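Local coordinates for protein putative dehydrogenase (Pseudarthrobacter phenanthrenivorans, PDB 6A3F) that catalyses the NAD(+)-dependent oxidation of levoglucosan to 3-dehydrolevoglucosan, working as a homotetramer of the Gfo/Idh/MocA family, at residues Q183-D188 / W195-S200; S233-E238 / T285-G290; A43-F48 / E362-F367. One frame throughout, in Å; residues are numbered along the deposited sequence.

Interactions 1 and 2 belong to the C-terminal substrate-binding domain, where loops leaving strands of its large mixed sheet meet. They touch each other: the backbone N of Gln183 lies 2.9 Å from O of Thr285, a probable hydrogen bond. Interaction 3 lies on the other side of the chain's centre, about 31 Å between centres from interaction 1, and joins a helix of the nucleotide-binding Rossmann fold to helix 355-371, from late in the chain. Interaction 1 is partly buried and borders the ligand site, so aromatic packing sits next to a gripped anion. Interaction 2 is buried, with an amide against an indole rim. Interaction 3 is buried as well, and its chemistry is mostly apolar, centred on one methionine.

Interaction 1: residues Q183-D188 / W195-S200. With SO4 (sulfate ion), chain E.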
loop_
_atom_site.group_PDB
_atom_site.type_symbol
_atom_site.label_atom_id
_atom_site.label_comp_id
_atom_site.label_asym_id
_atom_site.label_seq_id
_atom_site.Cartn_x
_atom_site.Cartn_y
_atom_site.Cartn_z
ATOM N N GLN B 183 -7.028 17.745 -0.028
ATOM C CA GLN B 183 -7.263 17.984 1.382
ATOM C C GLN B 183 -8.763 17.948 1.638
ATOM O O GLN B 183 -9.564 17.997 0.673
ATOM C CB GLN B 183 -6.762 19.356 1.823
ATOM C CG GLN B 183 -5.256 19.548 1.752
ATOM C CD GLN B 183 -4.787 20.790 2.473
ATOM O OE1 GLN B 183 -5.228 21.913 2.150
ATOM N NE2 GLN B 183 -3.815 20.630 3.398
ATOM N N ASP B 184 -9.109 17.875 2.927
ATOM C CA ASP B 184 -10.533 17.843 3.359
ATOM C C ASP B 184 -10.777 18.697 4.583
ATOM O O ASP B 184 -11.893 18.599 5.149
ATOM C CB ASP B 184 -11.044 16.446 3.537
ATOM C CG ASP B 184 -10.456 15.749 4.714
ATOM O OD1 ASP B 184 -9.674 16.389 5.446
ATOM O OD2 ASP B 184 -10.747 14.561 4.816
ATOM N N TRP B 185 -9.817 19.545 4.983
ATOM C CA TRP B 185 -9.986 20.197 6.301
ATOM C C TRP B 185 -11.197 21.152 6.258
ATOM O O TRP B 185 -11.765 21.412 7.297
ATOM C CB TRP B 185 -8.738 20.948 6.762
ATOM C CG TRP B 185 -8.295 22.038 5.837
ATOM C CD1 TRP B 185 -7.407 21.930 4.798
ATOM C CD2 TRP B 185 -8.661 23.421 5.909
ATOM N NE1 TRP B 185 -7.267 23.132 4.178
ATOM C CE2 TRP B 185 -8.033 24.060 4.819
ATOM C CE3 TRP B 185 -9.547 24.157 6.710
ATOM C CZ2 TRP B 185 -8.173 25.421 4.581
ATOM C CZ3 TRP B 185 -9.693 25.506 6.473
ATOM C CH2 TRP B 185 -9.005 26.130 5.423
ATOM N N SER B 186 -11.532 21.698 5.104
ATOM C CA SER B 186 -12.710 22.643 5.042
ATOM C C SER B 186 -13.921 21.983 4.373
ATOM O O SER B 186 -14.865 22.650 3.907
ATOM C CB SER B 186 -12.321 23.934 4.363
ATOM O OG SER B 186 -11.901 23.706 3.027
ATOM N N ALA B 187 -13.958 20.662 4.295
ATOM C CA ALA B 187 -14.994 20.009 3.491
ATOM C C ALA B 187 -16.357 20.028 4.205
ATOM O O ALA B 187 -17.349 19.674 3.606
ATOM C CB ALA B 187 -14.605 18.590 3.187
ATOM N N ASP B 188 -16.391 20.371 5.468
ATOM C CA ASP B 188 -17.662 20.597 6.188
ATOM C C ASP B 188 -18.095 22.089 5.967
ATOM O O ASP B 188 -17.388 23.006 6.300
ATOM C CB ASP B 188 -17.438 20.304 7.659
ATOM C CG ASP B 188 -18.718 20.386 8.514
ATOM O OD1 ASP B 188 -19.739 20.935 8.081
ATOM O OD2 ASP B 188 -18.668 19.884 9.652
ATOM N N TRP B 195 -10.015 34.044 6.622
ATOM C CA TRP B 195 -9.311 34.798 5.617
ATOM C C TRP B 195 -8.962 33.922 4.405
ATOM O O TRP B 195 -8.837 34.465 3.298
ATOM C CB TRP B 195 -8.073 35.481 6.182
ATOM C CG TRP B 195 -6.901 34.592 6.478
ATOM C CD1 TRP B 195 -6.605 34.033 7.687
ATOM C CD2 TRP B 195 -5.848 34.173 5.572
ATOM N NE1 TRP B 195 -5.441 33.317 7.602
ATOM C CE2 TRP B 195 -4.961 33.371 6.319
ATOM C CE3 TRP B 195 -5.560 34.406 4.213
ATOM C CZ2 TRP B 195 -3.814 32.786 5.759
ATOM C CZ3 TRP B 195 -4.423 33.848 3.664
ATOM C CH2 TRP B 195 -3.549 33.058 4.436
ATOM N N ARG B 196 -8.734 32.623 4.627
ATOM C CA ARG B 196 -8.365 31.734 3.511
ATOM C C ARG B 196 -9.536 31.567 2.535
ATOM O O ARG B 196 -9.324 31.049 1.428
ATOM C CB ARG B 196 -7.943 30.337 4.023
ATOM C CG ARG B 196 -6.650 30.314 4.818
ATOM C CD ARG B 196 -6.210 28.903 5.179
ATOM N NE ARG B 196 -4.870 28.936 5.727
ATOM C CZ ARG B 196 -4.576 29.360 6.944
ATOM N NH1 ARG B 196 -5.552 29.725 7.765
ATOM N NH2 ARG B 196 -3.310 29.474 7.318
ATOM N N PHE B 197 -10.753 32.025 2.887
ATOM C CA PHE B 197 -11.876 31.947 1.981
ATOM C C PHE B 197 -12.240 33.331 1.434
ATOM O O PHE B 197 -13.305 33.457 0.828
ATOM C CB PHE B 197 -13.068 31.261 2.652
ATOM C CG PHE B 197 -12.775 29.835 3.033
ATOM C CD1 PHE B 197 -12.790 28.831 2.076
ATOM C CD2 PHE B 197 -12.389 29.507 4.323
ATOM C CE1 PHE B 197 -12.461 27.529 2.403
ATOM C CE2 PHE B 197 -12.013 28.211 4.643
ATOM C CZ PHE B 197 -12.055 27.220 3.687
ATOM N N GLN B 198 -11.340 34.303 1.534
ATOM C CA GLN B 198 -11.711 35.692 1.176
ATOM C C GLN B 198 -10.737 36.214 0.133
ATOM O O GLN B 198 -9.600 36.456 0.456
ATOM C CB GLN B 198 -11.685 36.570 2.429
ATOM C CG GLN B 198 -12.703 36.144 3.462
ATOM C CD GLN B 198 -12.937 37.189 4.518
ATOM O OE1 GLN B 198 -12.168 37.327 5.477
ATOM N NE2 GLN B 198 -14.046 37.893 4.374
ATOM N N LYS B 199 -11.206 36.436 -1.099
ATOM C CA LYS B 199 -10.345 36.849 -2.190
ATOM C C LYS B 199 -9.587 38.133 -1.832
ATOM O O LYS B 199 -8.497 38.353 -2.350
ATOM C CB LYS B 199 -11.209 37.030 -3.445
ATOM C CG LYS B 199 -10.521 37.554 -4.696
ATOM C CD LYS B 199 -11.533 37.619 -5.844
ATOM C CE LYS B 199 -10.891 37.731 -7.200
ATOM N NZ LYS B 199 -10.152 39.010 -7.327
ATOM N N SER B 200 -10.190 39.004 -1.027
ATOM C CA SER B 200 -9.597 40.339 -0.707
ATOM C C SER B 200 -8.378 40.204 0.225
ATOM O O SER B 200 -7.523 41.095 0.241
ATOM C CB SER B 200 -10.651 41.293 -0.134
ATOM O OG SER B 200 -11.143 40.819 1.106
HETATM S S SO4 E . -3.514 31.556 10.328
HETATM O O1 SO4 E . -2.437 31.330 9.328
HETATM O O2 SO4 E . -4.712 30.722 10.001
HETATM O O3 SO4 E . -2.998 31.218 11.698
HETATM O O4 SO4 E . -3.889 32.996 10.245
#
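Trp185 and Phe197 meet because their first torsions swing both rings into the gap between the loops. In Trp185, CG sits between the backbone N and the carbonyl carbon (chi1 60°), which lets the six-membered ring reach across. Phe197 places CG beside its own N (chi1 -63°) and comes from the opposite direction. The ring planes lie oblique at 51°, with Trp185 CH2 3.7 Å from Phe197 CZ. Small enough to fit beside the phenyl edge, Ser186 brings its CB to 3.4 Å from Phe197 CZ. A broad indole also suits the aliphatic stem of Arg196, whose CD rests 3.9 Å from Trp185 CH2.

The extended arginine chain carries its guanidinium to a sulfate, probably from the crystallisation liquor. Arg196 NH1 gives sulfate O2 a nearly straight bond of 2.6 Å, NH2 bonds O1, and Trp195 NE1 holds O4 at 3.1 Å. Trp195 and Arg196 bind NADH, and Arg196 also binds levoglucosan, so the anion probably occupies part of the ligand site.

The 183-188 loop, with its type I turn from Asp184 to Ala187, follows strand 174-182; residues 195-200 lead into helix 199-202, while helix 206-221 brings Asp209 against Arg196.

Interaction 2: residues S233-E238 / T285-G290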
loop_
_atom_site.group_PDB
_atom_site.type_symbol
_atom_site.label_atom_id
_atom_site.label_comp_id
_atom_site.label_asym_id
_atom_site.label_seq_id
_atom_site.Cartn_x
_atom_site.Cartn_y
_atom_site.Cartn_z
ATOM N N SER B 233 -13.422 25.714 -9.349
ATOM C CA SER B 233 -14.677 25.334 -8.828
ATOM C C SER B 233 -14.780 25.787 -7.375
ATOM O O SER B 233 -13.778 25.775 -6.626
ATOM C CB SER B 233 -14.886 23.849 -8.944
ATOM O OG SER B 233 -14.727 23.400 -10.282
ATOM N N THR B 234 -15.991 26.224 -6.997
ATOM C CA THR B 234 -16.323 26.514 -5.607
ATOM C C THR B 234 -17.490 25.620 -5.228
ATOM O O THR B 234 -18.556 25.644 -5.892
ATOM C CB THR B 234 -16.645 27.993 -5.374
ATOM O OG1 THR B 234 -15.506 28.747 -5.765
ATOM C CG2 THR B 234 -16.995 28.288 -3.930
ATOM N N TRP B 235 -17.268 24.754 -4.239
ATOM C CA TRP B 235 -18.233 23.742 -3.853
ATOM C C TRP B 235 -19.047 24.134 -2.612
ATOM O O TRP B 235 -20.115 23.582 -2.422
ATOM C CB TRP B 235 -17.502 22.441 -3.537
ATOM C CG TRP B 235 -16.686 21.905 -4.665
ATOM C CD1 TRP B 235 -15.371 21.549 -4.626
ATOM C CD2 TRP B 235 -17.180 21.517 -5.955
ATOM N NE1 TRP B 235 -14.998 21.012 -5.832
ATOM C CE2 TRP B 235 -16.066 21.005 -6.672
ATOM C CE3 TRP B 235 -18.415 21.636 -6.609
ATOM C CZ2 TRP B 235 -16.161 20.552 -7.984
ATOM C CZ3 TRP B 235 -18.499 21.189 -7.916
ATOM C CH2 TRP B 235 -17.388 20.661 -8.586
ATOM N N ILE B 236 -18.472 24.942 -1.751
ATOM C CA ILE B 236 -19.148 25.408 -0.500
ATOM C C ILE B 236 -19.135 26.937 -0.599
ATOM O O ILE B 236 -18.156 27.600 -0.356
ATOM C CB ILE B 236 -18.455 24.841 0.760
ATOM C CG1 ILE B 236 -18.626 23.319 0.808
ATOM C CG2 ILE B 236 -18.960 25.555 2.029
ATOM C CD1 ILE B 236 -17.886 22.629 1.927
ATOM N N PRO B 237 -20.239 27.501 -1.147
ATOM C CA PRO B 237 -20.192 28.879 -1.579
ATOM C C PRO B 237 -20.508 29.891 -0.464
ATOM O O PRO B 237 -20.402 31.064 -0.693
ATOM C CB PRO B 237 -21.282 28.941 -2.656
ATOM C CG PRO B 237 -22.260 27.902 -2.209
ATOM C CD PRO B 237 -21.379 26.777 -1.705
ATOM N N GLU B 238 -20.866 29.384 0.699
ATOM C CA GLU B 238 -21.230 30.202 1.837
ATOM C C GLU B 238 -20.708 29.536 3.112
ATOM O O GLU B 238 -20.896 28.351 3.312
ATOM C CB GLU B 238 -22.763 30.296 1.787
ATOM C CG GLU B 238 -23.467 30.815 2.990
ATOM C CD GLU B 238 -24.917 31.066 2.612
ATOM O OE1 GLU B 238 -25.758 30.226 2.947
ATOM O OE2 GLU B 238 -25.154 32.051 1.892
ATOM N N THR B 285 -7.579 20.508 -4.219
ATOM C CA THR B 285 -8.896 20.693 -3.653
ATOM C C THR B 285 -8.810 20.705 -2.121
ATOM O O THR B 285 -7.930 20.083 -1.504
ATOM C CB THR B 285 -9.866 19.613 -4.161
ATOM O OG1 THR B 285 -11.193 20.009 -3.815
ATOM C CG2 THR B 285 -9.567 18.236 -3.594
ATOM N N ARG B 286 -9.795 21.395 -1.535
ATOM C CA ARG B 286 -10.085 21.368 -0.125
ATOM C C ARG B 286 -11.278 20.447 0.175
ATOM O O ARG B 286 -11.688 20.348 1.351
ATOM C CB ARG B 286 -10.388 22.800 0.323
ATOM C CG ARG B 286 -9.205 23.732 0.271
ATOM C CD ARG B 286 -9.533 25.174 0.692
ATOM N NE ARG B 286 -8.316 25.929 0.851
ATOM C CZ ARG B 286 -8.239 27.255 0.926
ATOM N NH1 ARG B 286 -9.297 28.014 0.664
ATOM N NH2 ARG B 286 -7.101 27.825 1.278
ATOM N N ASN B 287 -11.813 19.727 -0.815
ATOM C CA ASN B 287 -13.099 19.038 -0.691
ATOM C C ASN B 287 -12.982 17.576 -1.120
ATOM O O ASN B 287 -13.786 17.097 -1.905
ATOM C CB ASN B 287 -14.200 19.752 -1.494
ATOM C CG ASN B 287 -14.446 21.142 -0.973
ATOM O OD1 ASN B 287 -13.603 22.026 -1.153
ATOM N ND2 ASN B 287 -15.538 21.318 -0.225
ATOM N N ALA B 288 -11.921 16.880 -0.651
ATOM C CA ALA B 288 -11.717 15.488 -0.941
ATOM C C ALA B 288 -11.686 14.667 0.360
ATOM O O ALA B 288 -10.642 14.488 0.943
ATOM C CB ALA B 288 -10.433 15.349 -1.712
ATOM N N HIS B 289 -12.849 14.232 0.823
ATOM C CA HIS B 289 -12.967 13.483 2.069
ATOM C C HIS B 289 -11.977 12.311 2.019
ATOM O O HIS B 289 -11.930 11.586 1.030
ATOM C CB HIS B 289 -14.401 12.977 2.237
ATOM C CG HIS B 289 -15.336 14.047 2.697
ATOM N ND1 HIS B 289 -15.214 14.637 3.951
ATOM C CD2 HIS B 289 -16.437 14.585 2.103
ATOM C CE1 HIS B 289 -16.201 15.530 4.095
ATOM N NE2 HIS B 289 -16.984 15.504 2.974
ATOM N N GLY B 290 -11.205 12.163 3.081
ATOM C CA GLY B 290 -10.210 11.053 3.190
ATOM C C GLY B 290 -8.802 11.503 2.791
ATOM O O GLY B 290 -7.793 10.758 3.089
#
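The indole of Trp235 has Ser233 CB over one face, 3.6 Å above the plane and offset toward the rim, and receives Asn287 at its edge. Asn287 OD1 lies in the ring plane, and the amide is turned 67° against the indole. This edge contact joins two loops that leave the mixed sheet of the C-terminal alpha/beta domain: one runs from strand 225-233 to strand 238-242 of a small antiparallel pair, the other leaves strand 279-285 through an ST turn. In that turn the hydroxyl OG1 of Thr285 accepts from the backbone N of Asn287 at 3.1 Å, a role suited to a short beta-branched residue that can end a strand and still bond back to its own chain.

Asn287 sets its amide beside its own N (chi1 -63°), so that it lies between the two residues opposite. CB and CG both approach Trp235 CD1, each at 3.8 Å, and the contact is therefore van der Waals packing against the pyrrole rim. Tryptophan suits the site because one edge can pack while its N-H bonds elsewhere: NE1 gives its hydrogen bond to Glu267, whose carboxylate is also bonded to Thr285 OG1. That shared acceptor ties the indole to the ST turn, although Trp235 NE1 and Thr285 OG1 themselves stand 4.4 Å apart.

Arg286, the middle residue of the turn, forms a salt bridge with Asp209, a levoglucosan-binding residue, and thus connects this loop to the substrate site. Val279 of a third subunit also packs on Trp235.

Ile236 completes the contact with the longer arm of its beta-branched side chain, an apolar group slim enough to lie beside an amide. Its CG1 arm is extended at chi2 (175°), carrying the terminal methyl CD1 to 3.4 Å from Asn287 ND2.

Interaction 3: residues A43-F48 / E362-F367; sequences AAMPMF and EAHDFF
This is a helix-to-helix contact in which the side chain of Met45 packs across helix 362-367, at the border between the Rossmann domain and a helix from much later in the chain. Segment 43-48 is the end of helix 35-48, and 362-367 lies within helix 355-371. The short axes pass 9.3 Å apart at a signed crossing angle of -80°, almost perpendicular, which restricts the meeting to a small patch. Across it, CA of Met45 and CA of His364 are 6.0 Å apart.

Methionine fits such a crossing because its unbranched chain can bend to follow the surface opposite. Met45 has CG anti to the backbone N (chi1 -180°), directed at the other helix, and then turns at chi2 and again at chi3. CG thereby comes 3.5 Å from the backbone N of His364. The sulfur meets the imidazole at its edge, with SD 5.1 Å from the ring centroid, a Met-aromatic contact in the ring plane. Beyond the sulfur, the methyl CE reaches Phe367, 3.7 Å from its CB, and lies obliquely to the phenyl ring. Ala363, one turn before Phe367, is small enough to let the helices approach, its CB standing 4.4 Å from Met45 CB.

Phe49 stacks its ring on that of His364. Phe367 continues inward onto Leu24, Val26 and Val96 of the parallel strands, as a large apolar ring should in a buried place. Pro46 accompanies a kink, since a proline N has no hydrogen to give to the preceding turn.

Helix 35-48 follows the first strand and a glycine-rich turn that fits the GxGxxG pattern of Rossmann folds. Helix 355-371, from beyond the C-terminal-domain sheet strands, packs across this first beta-alpha unit, consistent with a chain that passes through the second domain and returns to the Rossmann fold.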
loop_
_atom_site.group_PDB
_atom_site.type_symbol
_atom_site.label_atom_id
_atom_site.label_comp_id
_atom_site.label_asym_id
_atom_site.label_seq_id
_atom_site.Cartn_x
_atom_site.Cartn_y
_atom_site.Cartn_z
ATOM N N ALA B 43 16.052 26.697 15.974
ATOM C CA ALA B 43 16.673 26.050 17.127
ATOM C C ALA B 43 17.428 24.790 16.696
ATOM O O ALA B 43 18.556 24.560 17.155
ATOM C CB ALA B 43 15.626 25.773 18.166
ATOM N N ALA B 44 16.865 24.004 15.772
ATOM C CA ALA B 44 17.397 22.680 15.488
ATOM C C ALA B 44 18.361 22.693 14.316
ATOM O O ALA B 44 19.128 21.774 14.259
ATOM C CB ALA B 44 16.304 21.660 15.210
ATOM N N MET B 45 18.307 23.671 13.397
ATOM C CA MET B 45 19.115 23.581 12.189
ATOM C C MET B 45 20.612 23.368 12.518
ATOM O O MET B 45 21.198 22.472 11.966
ATOM C CB MET B 45 18.931 24.779 11.263
ATOM C CG MET B 45 19.775 24.669 10.003
ATOM S SD MET B 45 21.427 25.374 10.268
ATOM C CE MET B 45 21.021 27.105 10.011
ATOM N N PRO B 46 21.231 24.147 13.420
ATOM C CA PRO B 46 22.659 23.819 13.677
ATOM C C PRO B 46 22.892 22.472 14.409
ATOM O O PRO B 46 23.989 21.905 14.344
ATOM C CB PRO B 46 23.129 25.019 14.506
ATOM C CG PRO B 46 21.886 25.488 15.214
ATOM C CD PRO B 46 20.779 25.306 14.203
ATOM N N MET B 47 21.913 21.968 15.132
ATOM C CA MET B 47 22.024 20.653 15.745
ATOM C C MET B 47 22.179 19.607 14.638
ATOM O O MET B 47 22.902 18.637 14.832
ATOM C CB MET B 47 20.801 20.267 16.583
ATOM C CG MET B 47 20.409 21.282 17.628
ATOM S SD MET B 47 18.916 20.712 18.484
ATOM C CE MET B 47 18.653 21.989 19.724
ATOM N N PHE B 48 21.487 19.814 13.518
ATOM C CA PHE B 48 21.416 18.821 12.440
ATOM C C PHE B 48 22.591 18.956 11.485
ATOM O O PHE B 48 23.127 17.958 10.996
ATOM C CB PHE B 48 20.076 18.962 11.699
ATOM C CG PHE B 48 18.915 18.306 12.421
ATOM C CD1 PHE B 48 18.732 18.468 13.779
ATOM C CD2 PHE B 48 17.996 17.526 11.747
ATOM C CE1 PHE B 48 17.672 17.865 14.442
ATOM C CE2 PHE B 48 16.955 16.898 12.417
ATOM C CZ PHE B 48 16.790 17.064 13.761
ATOM N N GLU B 362 15.243 23.603 4.892
ATOM C CA GLU B 362 15.001 24.930 4.312
ATOM C C GLU B 362 15.896 25.980 4.990
ATOM O O GLU B 362 16.625 26.727 4.300
ATOM C CB GLU B 362 13.502 25.233 4.429
ATOM C CG GLU B 362 13.060 26.547 3.799
ATOM C CD GLU B 362 11.573 26.778 4.017
ATOM O OE1 GLU B 362 11.158 26.802 5.211
ATOM O OE2 GLU B 362 10.847 26.886 2.988
ATOM N N ALA B 363 15.860 26.038 6.312
ATOM C CA ALA B 363 16.667 27.004 7.078
ATOM C C ALA B 363 18.169 26.773 6.868
ATOM O O ALA B 363 18.974 27.745 6.775
ATOM C CB ALA B 363 16.269 26.970 8.520
ATOM N N HIS B 364 18.589 25.509 6.797
ATOM C CA HIS B 364 19.992 25.237 6.500
ATOM C C HIS B 364 20.400 25.887 5.184
ATOM O O HIS B 364 21.493 26.529 5.102
ATOM C CB HIS B 364 20.274 23.725 6.445
ATOM C CG HIS B 364 21.717 23.417 6.183
ATOM N ND1 HIS B 364 22.156 22.820 5.028
ATOM C CD2 HIS B 364 22.818 23.666 6.911
ATOM C CE1 HIS B 364 23.481 22.713 5.061
ATOM N NE2 HIS B 364 23.906 23.249 6.187
ATOM N N ASP B 365 19.591 25.720 4.133
ATOM C CA ASP B 365 20.036 26.183 2.842
ATOM C C ASP B 365 19.969 27.724 2.795
ATOM O O ASP B 365 20.761 28.370 2.100
ATOM C CB ASP B 365 19.218 25.588 1.695
ATOM C CG ASP B 365 19.577 24.104 1.392
ATOM O OD1 ASP B 365 20.623 23.590 1.881
ATOM O OD2 ASP B 365 18.782 23.492 0.671
ATOM N N PHE B 366 19.020 28.266 3.528
ATOM C CA PHE B 366 18.802 29.725 3.596
ATOM C C PHE B 366 20.027 30.398 4.232
ATOM O O PHE B 366 20.559 31.412 3.748
ATOM C CB PHE B 366 17.539 29.985 4.412
ATOM C CG PHE B 366 17.185 31.440 4.610
ATOM C CD1 PHE B 366 16.966 32.279 3.529
ATOM C CD2 PHE B 366 17.013 31.953 5.878
ATOM C CE1 PHE B 366 16.645 33.622 3.726
ATOM C CE2 PHE B 366 16.669 33.285 6.070
ATOM C CZ PHE B 366 16.488 34.119 4.987
ATOM N N PHE B 367 20.454 29.840 5.332
ATOM C CA PHE B 367 21.564 30.369 6.100
ATOM C C PHE B 367 22.909 30.103 5.389
ATOM O O PHE B 367 23.843 30.945 5.481
ATOM C CB PHE B 367 21.496 29.868 7.545
ATOM C CG PHE B 367 20.595 30.687 8.438
ATOM C CD1 PHE B 367 21.039 31.861 9.005
ATOM C CD2 PHE B 367 19.299 30.293 8.713
ATOM C CE1 PHE B 367 20.199 32.638 9.787
ATOM C CE2 PHE B 367 18.461 31.060 9.510
ATOM C CZ PHE B 367 18.919 32.225 10.060
#